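Putative gamma-glutamylcyclotransferase YkqA (Bacillus subtilis, PDB 2QIK) is a putative gamma-glutamylcyclotransferase of the AIG2-like family, and probably acts as an acyltransferase on gamma-glutamyl compounds. Local coordinates at residues 184-192 with 257-265. Sequence-based numbering, arbitrary orientation. Where two conformers were deposited one is given.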
ATOM      1  N   GLY A 184      11.621  -8.145  -3.939  1.00 13.96           N
ATOM      2  CA  GLY A 184      12.713  -7.338  -4.465  1.00 14.73           C
ATOM      3  C   GLY A 184      13.038  -6.222  -3.450  1.00 13.52           C
ATOM      4  O   GLY A 184      12.672  -6.241  -2.265  1.00 14.95           O
ATOM      5  N   THR A 185      13.777  -5.239  -3.914  1.00 14.71           N
ATOM      6  CA  THR A 185      14.073  -4.013  -3.128  0.50 13.95           C
ATOM      7  C   THR A 185      13.955  -2.845  -4.051  1.00 14.10           C
ATOM      8  O   THR A 185      14.253  -2.956  -5.237  1.00 16.25           O
ATOM      9  CB  THR A 185      15.501  -4.090  -2.491  0.50 15.66           C
ATOM     10  OG1 THR A 185      15.596  -3.077  -1.506  0.50 14.85           O
ATOM     11  CG2 THR A 185      16.603  -3.636  -3.441  0.50 17.22           C
ATOM     12  N   THR A 186      13.459  -1.742  -3.549  1.00 11.70           N
ATOM     13  CA  THR A 186      13.330  -0.554  -4.327  1.00 11.06           C
ATOM     14  C   THR A 186      13.617   0.722  -3.559  1.00 10.81           C
ATOM     15  O   THR A 186      13.903   0.649  -2.353  1.00 13.10           O
ATOM     16  CB  THR A 186      11.957  -0.581  -4.997  1.00 11.44           C
ATOM     17  OG1 THR A 186      11.993   0.311  -6.135  1.00 11.53           O
ATOM     18  CG2 THR A 186      10.805  -0.190  -4.071  1.00 11.24           C
ATOM     19  N   GLU A 187      13.586   1.868  -4.255  1.00 10.02           N
ATOM     20  CA  GLU A 187      13.833   3.161  -3.672  1.00 11.01           C
ATOM     21  C   GLU A 187      12.765   4.124  -4.129  1.00  9.23           C
ATOM     22  O   GLU A 187      12.178   3.974  -5.204  1.00  9.67           O
ATOM     23  CB  GLU A 187      15.247   3.732  -4.066  1.00 12.04           C
ATOM     24  CG  GLU A 187      16.423   2.857  -3.706  1.00 13.06           C
ATOM     25  CD  GLU A 187      17.755   3.575  -3.873  1.00 12.88           C
ATOM     26  OE1 GLU A 187      17.792   4.792  -4.151  1.00 13.62           O
ATOM     27  OE2 GLU A 187      18.776   2.851  -3.740  1.00 15.60           O
ATOM     28  N   GLY A 188      12.587   5.150  -3.305  1.00  9.47           N
ATOM     29  CA  GLY A 188      11.740   6.282  -3.673  1.00  9.55           C
ATOM     30  C   GLY A 188      12.098   7.472  -2.834  1.00  9.45           C
ATOM     31  O   GLY A 188      13.103   7.459  -2.121  1.00 10.85           O
ATOM     32  N   VAL A 189      11.277   8.482  -2.894  1.00 10.32           N
ATOM     33  CA  VAL A 189      11.459   9.757  -2.143  1.00 11.07           C
ATOM     34  C   VAL A 189      10.314   9.785  -1.106  1.00 10.32           C
ATOM     35  O   VAL A 189       9.157   9.621  -1.449  1.00  9.79           O
ATOM     36  CB  VAL A 189      11.313  11.013  -3.111  1.00 14.06           C
ATOM     37  CG1 VAL A 189      11.540  12.328  -2.393  1.00 18.32           C
ATOM     38  CG2 VAL A 189      12.194  10.895  -4.347  1.00 19.09           C
ATOM     39  N   LEU A 190      10.665  10.066   0.129  1.00  8.91           N
ATOM     40  CA  LEU A 190       9.697  10.283   1.185  1.00  8.24           C
ATOM     41  C   LEU A 190       9.551  11.755   1.392  1.00  8.37           C
ATOM     42  O   LEU A 190      10.528  12.483   1.633  1.00  9.42           O
ATOM     43  CB  LEU A 190      10.152   9.596   2.484  1.00  9.61           C
ATOM     44  CG  LEU A 190       9.144   9.606   3.597  1.00  9.14           C
ATOM     45  CD1 LEU A 190       7.960   8.720   3.214  1.00 10.06           C
ATOM     46  CD2 LEU A 190       9.737   9.174   4.907  1.00 11.36           C
ATOM     47  N   TYR A 191       8.325  12.265   1.287  1.00  7.72           N
ATOM     48  CA  TYR A 191       7.985  13.644   1.537  1.00  7.28           C
ATOM     49  C   TYR A 191       7.212  13.802   2.848  1.00  7.24           C
ATOM     50  O   TYR A 191       6.406  12.948   3.204  1.00  8.57           O
ATOM     51  CB  TYR A 191       7.064  14.187   0.475  1.00  7.96           C
ATOM     52  CG  TYR A 191       7.554  14.258  -0.951  1.00  8.08           C
ATOM     53  CD1 TYR A 191       8.260  15.343  -1.422  1.00  8.72           C
ATOM     54  CD2 TYR A 191       7.206  13.284  -1.839  1.00  8.53           C
ATOM     55  CE1 TYR A 191       8.647  15.448  -2.715  1.00  9.14           C
ATOM     56  CE2 TYR A 191       7.603  13.357  -3.195  1.00  9.15           C
ATOM     57  CZ  TYR A 191       8.295  14.459  -3.619  1.00  8.52           C
ATOM     58  OH  TYR A 191       8.651  14.582  -4.951  1.00  9.74           O
ATOM     59  N   ARG A 192       7.467  14.872   3.596  1.00  8.07           N
ATOM     60  CA  ARG A 192       6.600  15.272   4.719  1.00  7.67           C
ATOM     61  C   ARG A 192       5.610  16.309   4.156  1.00  8.40           C
ATOM     62  O   ARG A 192       6.029  17.379   3.694  1.00  9.04           O
ATOM     63  CB  ARG A 192       7.428  15.917   5.807  1.00  8.85           C
ATOM     64  CG  ARG A 192       6.649  16.305   7.044  1.00  8.87           C
ATOM     65  CD  ARG A 192       7.462  16.966   8.073  1.00  9.65           C
ATOM     66  NE  ARG A 192       8.405  16.045   8.577  1.00 16.53           N
ATOM     67  CZ  ARG A 192       9.705  15.958   8.252  1.00 18.12           C
ATOM     68  NH1 ARG A 192      10.264  16.833   7.420  1.00 18.57           N
ATOM     69  NH2 ARG A 192      10.454  14.999   8.780  1.00 19.17           N
ATOM     70  N   LEU A 257      17.443  13.095  -9.231  1.00 16.20           N
ATOM     71  CA  LEU A 257      17.569  14.058  -8.139  1.00 17.48           C
ATOM     72  C   LEU A 257      17.760  13.387  -6.780  1.00 18.02           C
ATOM     73  O   LEU A 257      18.532  13.855  -5.961  1.00 19.73           O
ATOM     74  CB  LEU A 257      16.348  14.977  -8.112  1.00 19.73           C
ATOM     75  CG  LEU A 257      16.146  16.136  -7.106  1.00 20.67           C
ATOM     76  CD1 LEU A 257      17.350  17.044  -7.201  1.00 22.94           C
ATOM     77  CD2 LEU A 257      14.822  16.840  -7.442  1.00 22.03           C
ATOM     78  N   TYR A 258      17.016  12.313  -6.531  1.00 15.85           N
ATOM     79  CA  TYR A 258      16.938  11.788  -5.182  1.00 15.56           C
ATOM     80  C   TYR A 258      17.600  10.442  -4.919  1.00 15.26           C
ATOM     81  O   TYR A 258      17.953  10.155  -3.781  1.00 17.40           O
ATOM     82  CB  TYR A 258      15.453  11.672  -4.813  1.00 16.38           C
ATOM     83  CG  TYR A 258      14.676  12.976  -4.674  1.00 13.81           C
ATOM     84  CD1 TYR A 258      14.898  13.816  -3.605  1.00 16.58           C
ATOM     85  CD2 TYR A 258      13.606  13.256  -5.502  1.00 18.47           C
ATOM     86  CE1 TYR A 258      14.216  14.968  -3.425  1.00 14.45           C
ATOM     87  CE2 TYR A 258      12.849  14.446  -5.320  1.00 18.88           C
ATOM     88  CZ  TYR A 258      13.150  15.298  -4.260  1.00 16.06           C
ATOM     89  OH  TYR A 258      12.422  16.467  -4.019  1.00 18.08           O
ATOM     90  N   LEU A 259      17.634   9.549  -5.896  1.00 14.44           N
ATOM     91  CA  LEU A 259      17.911   8.127  -5.610  1.00 14.17           C
ATOM     92  C   LEU A 259      19.382   7.764  -5.822  1.00 14.36           C
ATOM     93  O   LEU A 259      20.162   8.542  -6.351  1.00 16.11           O
ATOM     94  CB  LEU A 259      17.004   7.238  -6.456  1.00 13.14           C
ATOM     95  CG  LEU A 259      15.513   7.551  -6.362  1.00 12.14           C
ATOM     96  CD1 LEU A 259      14.760   6.507  -7.101  1.00 12.94           C
ATOM     97  CD2 LEU A 259      15.051   7.634  -4.883  1.00 13.32           C
ATOM     98  N   SER A 260      19.770   6.591  -5.414  1.00 13.89           N
ATOM     99  CA  SER A 260      21.163   6.197  -5.613  1.00 14.12           C
ATOM    100  C   SER A 260      21.429   6.045  -7.125  1.00 16.20           C
ATOM    101  O   SER A 260      20.583   5.596  -7.860  1.00 15.41           O
ATOM    102  CB  SER A 260      21.523   4.914  -4.853  1.00 15.53           C
ATOM    103  OG  SER A 260      20.895   3.753  -5.358  1.00 15.87           O
ATOM    104  N   PRO A 261      22.631   6.400  -7.591  1.00 16.15           N
ATOM    105  CA  PRO A 261      22.994   6.164  -8.972  1.00 16.00           C
ATOM    106  C   PRO A 261      22.796   4.686  -9.411  1.00 14.55           C
ATOM    107  O   PRO A 261      22.327   4.474 -10.482  1.00 15.35           O
ATOM    108  CB  PRO A 261      24.451   6.674  -9.035  1.00 17.24           C
ATOM    109  CG  PRO A 261      24.673   7.429  -7.837  1.00 20.71           C
ATOM    110  CD  PRO A 261      23.711   7.080  -6.825  1.00 16.84           C
ATOM    111  N   GLU A 262      23.110   3.708  -8.566  1.00 15.29           N
ATOM    112  CA  GLU A 262      23.037   2.292  -8.969  1.00 16.00           C
ATOM    113  C   GLU A 262      21.559   1.973  -9.170  1.00 13.46           C
ATOM    114  O   GLU A 262      21.204   1.293 -10.133  1.00 13.68           O
ATOM    115  CB  GLU A 262      23.618   1.285  -7.953  1.00 16.56           C
ATOM    116  CG  GLU A 262      23.518  -0.265  -8.296  1.00 21.63           C
ATOM    117  CD  GLU A 262      24.381  -0.811  -9.486  1.00 27.67           C
ATOM    118  OE1 GLU A 262      24.236  -2.041  -9.978  1.00 26.27           O
ATOM    119  OE2 GLU A 262      25.262  -0.038  -9.953  1.00 29.15           O
ATOM    120  N   PHE A 263      20.710   2.482  -8.296  1.00 11.68           N
ATOM    121  CA  PHE A 263      19.279   2.170  -8.446  1.00 11.91           C
ATOM    122  C   PHE A 263      18.700   2.855  -9.633  1.00 11.36           C
ATOM    123  O   PHE A 263      17.963   2.236 -10.405  1.00 11.78           O
ATOM    124  CB  PHE A 263      18.490   2.560  -7.202  1.00 11.90           C
ATOM    125  CG  PHE A 263      17.042   2.288  -7.362  1.00 12.29           C
ATOM    126  CD1 PHE A 263      16.563   1.010  -7.198  1.00 13.59           C
ATOM    127  CD2 PHE A 263      16.159   3.302  -7.729  1.00 11.71           C
ATOM    128  CE1 PHE A 263      15.219   0.733  -7.456  1.00 14.58           C
ATOM    129  CE2 PHE A 263      14.842   2.994  -7.979  1.00 12.06           C
ATOM    130  CZ  PHE A 263      14.390   1.723  -7.822  1.00 14.66           C
ATOM    131  N   THR A 264      19.062   4.116  -9.860  1.00 10.98           N
ATOM    132  CA  THR A 264      18.554   4.848 -10.991  1.00 11.88           C
ATOM    133  C   THR A 264      18.935   4.208 -12.280  1.00 11.99           C
ATOM    134  O   THR A 264      18.126   4.064 -13.192  1.00 11.45           O
ATOM    135  CB  THR A 264      19.049   6.302 -10.928  1.00 12.92           C
ATOM    136  OG1 THR A 264      18.493   6.931  -9.783  1.00 15.40           O
ATOM    137  CG2 THR A 264      18.679   7.081 -12.163  1.00 13.54           C
ATOM    138  N   GLU A 265      20.169   3.698 -12.333  1.00 12.01           N
ATOM    139  CA  GLU A 265      20.591   3.007 -13.538  1.00 12.91           C
ATOM    140  C   GLU A 265      19.813   1.738 -13.803  1.00 13.01           C
ATOM    141  O   GLU A 265      19.431   1.437 -14.947  1.00 13.26           O
ATOM    142  CB  GLU A 265      22.072   2.636 -13.408  1.00 13.84           C
ATOM    143  CG  GLU A 265      22.489   1.780 -14.560  1.00 17.69           C
ATOM    144  CD  GLU A 265      23.932   1.338 -14.450  1.00 17.64           C
ATOM    145  OE1 GLU A 265      24.519   1.245 -15.561  1.00 30.47           O
ATOM    146  OE2 GLU A 265      24.499   1.102 -13.374  1.00 18.37           O
TER
HETATM  147  O   HOH W   1      10.212  16.770  -5.779  1.00 15.62           O
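Glu187, on the central strand of a three-stranded antiparallel sheet, reaches across to Ser260 at the N-cap of helix 261-273, a worked example of a carboxylate tying a strand to the start of a helix. The setting is the AIG2-like region in the second half of the chain, where the link between helices 245-258 and 261-273 lies over strand 185-193, the strand and helix 261-265 crossing at -105°. CB of Glu187 sits over one face of the Phe263 ring, 4.0 Å from its centroid, in a CH-pi contact. CG stays against the same ring, close to Phe263 CG, and beyond it the chain runs extended, which carries the carboxylate past the ring to the cap, its plane only 13° from that of the ring. There the two oxygens divide the work. OE1 takes the backbone N-H of Ser260 on its syn side, with N to OE1 at 3.0 Å and an almost straight bond (177°). OE2 accepts from the hydroxyl of the same residue, Ser260 OG, at 2.8 Å, while that OG in turn receives Phe263 N in the capping bond. With an alanine here, Ser260 N would probably lose its acceptor and the Ser260 hydroxyl be freer to turn away from Phe263 N, while the ring would lose the cover of CG near Phe263 CG. Farther along the strand the contact becomes largely nonpolar: the Tyr258 ring is sandwiched between Leu257 CG and Val189 CG1, the latter 3.6 Å from its centroid. Between the two regions, Leu259 CD2 rests on the Gly188 carbonyl oxygen. Tyr191 OH, also bonded to Cys136 O, accepts from a water that lies 2.8 Å from Tyr258 OH, in the plane of both rings.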